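Local coordinates for protein wsv230 (Shrimp white spot syndrome virus, PDB 2GJ2) that binds cadmium ions through a ferredoxin fold and is a nonstructural viral protein whose exact role is not established, at residues E25-F30 with S54-N59. Sequence-based numbering, arbitrary orientation.
Sequences EVMKTF and STFVLN
M27, the last residue of helix 23-27, meets F56 of strand 56-58 through its terminal methyl. M27 CE lies 3.6 Å from F56 CE1 and also touches F56 CZ. The thioether chain is bent at both chi2 and chi3, and the two side chains cross at about a right angle. M27 also packs on V33, V36, V48 and L65, so its tip belongs to the core between the helices and the four-stranded sheet. K28 leaves helical geometry, and M27 to F30 form a type I beta turn, closed by the bond from F30 N to M27 O (3.1 Å). T29 OG1 reaches back to V26 O, in the helix, at 3.0 Å, the donor tilted from the carbonyl plane. F30 then turns its side chain toward the strand. F56 CE1 stands over one face of the F30 ring, offset toward the rim and 3.6 Å from F30 CD2. The pair is edge-to-face, F56 giving the edge, with centroids 4.9 Å apart and planes at 57°. F56 reaches this place with CG anti to its own backbone N (chi1 178°). L58 adds one methyl: L58 CD2 approaches F30 CZ obliquely at 3.8 Å. Beside it in the antiparallel sheet, T9 and F7 of strand 7-9 bond to the backbones of F56 and L58. The link between the end of helix 23-27 and the small two-stranded sheet of this ferredoxin fold is therefore apolar. It rests on dispersion and on the aromatic edge meeting a ring face, while V26 O and M27 O are bonded within the segment 25-30.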
loop_
_atom_site.group_PDB
_atom_site.type_symbol
_atom_site.label_atom_id
_atom_site.label_comp_id
_atom_site.label_asym_id
_atom_site.label_seq_id
_atom_site.Cartn_x
_atom_site.Cartn_y
_atom_site.Cartn_z
ATOM N N GLU A 25 -5.530 11.109 -10.095
ATOM C CA GLU A 25 -4.395 11.546 -10.899
ATOM C C GLU A 25 -3.460 12.566 -10.244
ATOM O O GLU A 25 -2.253 12.543 -10.511
ATOM C CB GLU A 25 -4.832 12.017 -12.297
ATOM C CG GLU A 25 -5.594 13.315 -12.400
ATOM C CD GLU A 25 -5.408 13.969 -13.771
ATOM O OE1 GLU A 25 -4.345 14.598 -13.992
ATOM O OE2 GLU A 25 -6.308 13.845 -14.633
ATOM N N VAL A 26 -3.965 13.441 -9.375
ATOM C CA VAL A 26 -3.054 14.395 -8.737
ATOM C C VAL A 26 -2.136 13.701 -7.723
ATOM O O VAL A 26 -0.964 14.074 -7.581
ATOM C CB VAL A 26 -3.787 15.552 -8.000
ATOM C CG1 VAL A 26 -4.395 16.520 -8.987
ATOM C CG2 VAL A 26 -4.859 15.002 -7.138
ATOM N N MET A 27 -2.644 12.688 -7.021
ATOM C CA MET A 27 -1.794 12.031 -6.038
ATOM C C MET A 27 -0.712 11.201 -6.696
ATOM O O MET A 27 0.402 11.124 -6.185
ATOM C CB MET A 27 -2.613 11.176 -5.082
ATOM C CG MET A 27 -3.464 12.005 -4.150
ATOM S SD MET A 27 -2.580 13.394 -3.367
ATOM C CE MET A 27 -1.169 12.579 -2.668
ATOM N N LYS A 28 -1.013 10.622 -7.852
ATOM C CA LYS A 28 -0.020 9.809 -8.551
ATOM C C LYS A 28 1.125 10.595 -9.201
ATOM O O LYS A 28 1.949 10.020 -9.897
ATOM C CB LYS A 28 -0.703 8.915 -9.586
ATOM C CG LYS A 28 -1.184 7.605 -8.990
ATOM C CD LYS A 28 -2.596 7.261 -9.436
ATOM C CE LYS A 28 -2.686 7.094 -10.936
ATOM N NZ LYS A 28 -4.074 6.725 -11.320
ATOM N N THR A 29 1.192 11.901 -8.979
ATOM C CA THR A 29 2.287 12.659 -9.561
ATOM C C THR A 29 3.331 12.887 -8.480
ATOM O O THR A 29 4.382 13.459 -8.729
ATOM C CB THR A 29 1.837 14.025 -10.146
ATOM O OG1 THR A 29 1.515 14.922 -9.083
ATOM C CG2 THR A 29 0.607 13.856 -11.036
ATOM N N PHE A 30 3.045 12.444 -7.263
ATOM C CA PHE A 30 4.027 12.606 -6.207
ATOM C C PHE A 30 4.895 11.354 -6.189
ATOM O O PHE A 30 4.398 10.234 -6.323
ATOM C CB PHE A 30 3.350 12.822 -4.851
ATOM C CG PHE A 30 2.689 14.175 -4.706
ATOM C CD1 PHE A 30 1.378 14.379 -5.129
ATOM C CD2 PHE A 30 3.376 15.238 -4.129
ATOM C CE1 PHE A 30 0.763 15.624 -4.971
ATOM C CE2 PHE A 30 2.773 16.480 -3.970
ATOM C CZ PHE A 30 1.463 16.672 -4.392
ATOM N N SER A 54 9.431 7.066 3.127
ATOM C CA SER A 54 9.173 8.354 2.499
ATOM C C SER A 54 8.365 9.331 3.331
ATOM O O SER A 54 7.601 8.947 4.220
ATOM C CB SER A 54 8.458 8.144 1.181
ATOM O OG SER A 54 9.274 7.402 0.305
ATOM N N THR A 55 8.550 10.607 3.021
ATOM C CA THR A 55 7.844 11.681 3.691
ATOM C C THR A 55 7.045 12.457 2.634
ATOM O O THR A 55 7.595 12.874 1.613
ATOM C CB THR A 55 8.847 12.634 4.404
ATOM O OG1 THR A 55 9.167 12.120 5.703
ATOM C CG2 THR A 55 8.270 14.023 4.540
ATOM N N PHE A 56 5.747 12.621 2.866
ATOM C CA PHE A 56 4.916 13.372 1.932
ATOM C C PHE A 56 4.943 14.842 2.351
ATOM O O PHE A 56 4.600 15.164 3.492
ATOM C CB PHE A 56 3.483 12.872 1.962
ATOM C CG PHE A 56 2.572 13.643 1.069
ATOM C CD1 PHE A 56 2.560 13.401 -0.302
ATOM C CD2 PHE A 56 1.752 14.654 1.595
ATOM C CE1 PHE A 56 1.746 14.155 -1.151
ATOM C CE2 PHE A 56 0.930 15.417 0.762
ATOM C CZ PHE A 56 0.926 15.172 -0.618
ATOM N N VAL A 57 5.346 15.722 1.427
ATOM C CA VAL A 57 5.463 17.161 1.708
ATOM C C VAL A 57 4.791 18.100 0.711
ATOM O O VAL A 57 5.068 18.045 -0.485
ATOM C CB VAL A 57 6.947 17.607 1.772
ATOM C CG1 VAL A 57 7.633 17.018 2.972
ATOM C CG2 VAL A 57 7.661 17.172 0.516
ATOM N N LEU A 58 3.928 18.972 1.233
ATOM C CA LEU A 58 3.213 19.990 0.452
ATOM C C LEU A 58 3.707 21.312 1.032
ATOM O O LEU A 58 3.343 21.686 2.156
ATOM C CB LEU A 58 1.697 19.892 0.665
ATOM C CG LEU A 58 0.902 18.743 0.044
ATOM C CD1 LEU A 58 -0.474 18.684 0.685
ATOM C CD2 LEU A 58 0.780 18.933 -1.455
ATOM N N ASN A 59 4.548 22.012 0.280
ATOM C CA ASN A 59 5.088 23.270 0.763
ATOM C C ASN A 59 3.991 24.293 1.060
ATOM O O ASN A 59 4.117 25.097 1.984
ATOM C CB ASN A 59 6.094 23.837 -0.246
ATOM C CG ASN A 59 7.364 22.995 -0.345
ATOM O OD1 ASN A 59 7.500 22.146 -1.232
ATOM N ND2 ASN A 59 8.295 23.220 0.580
#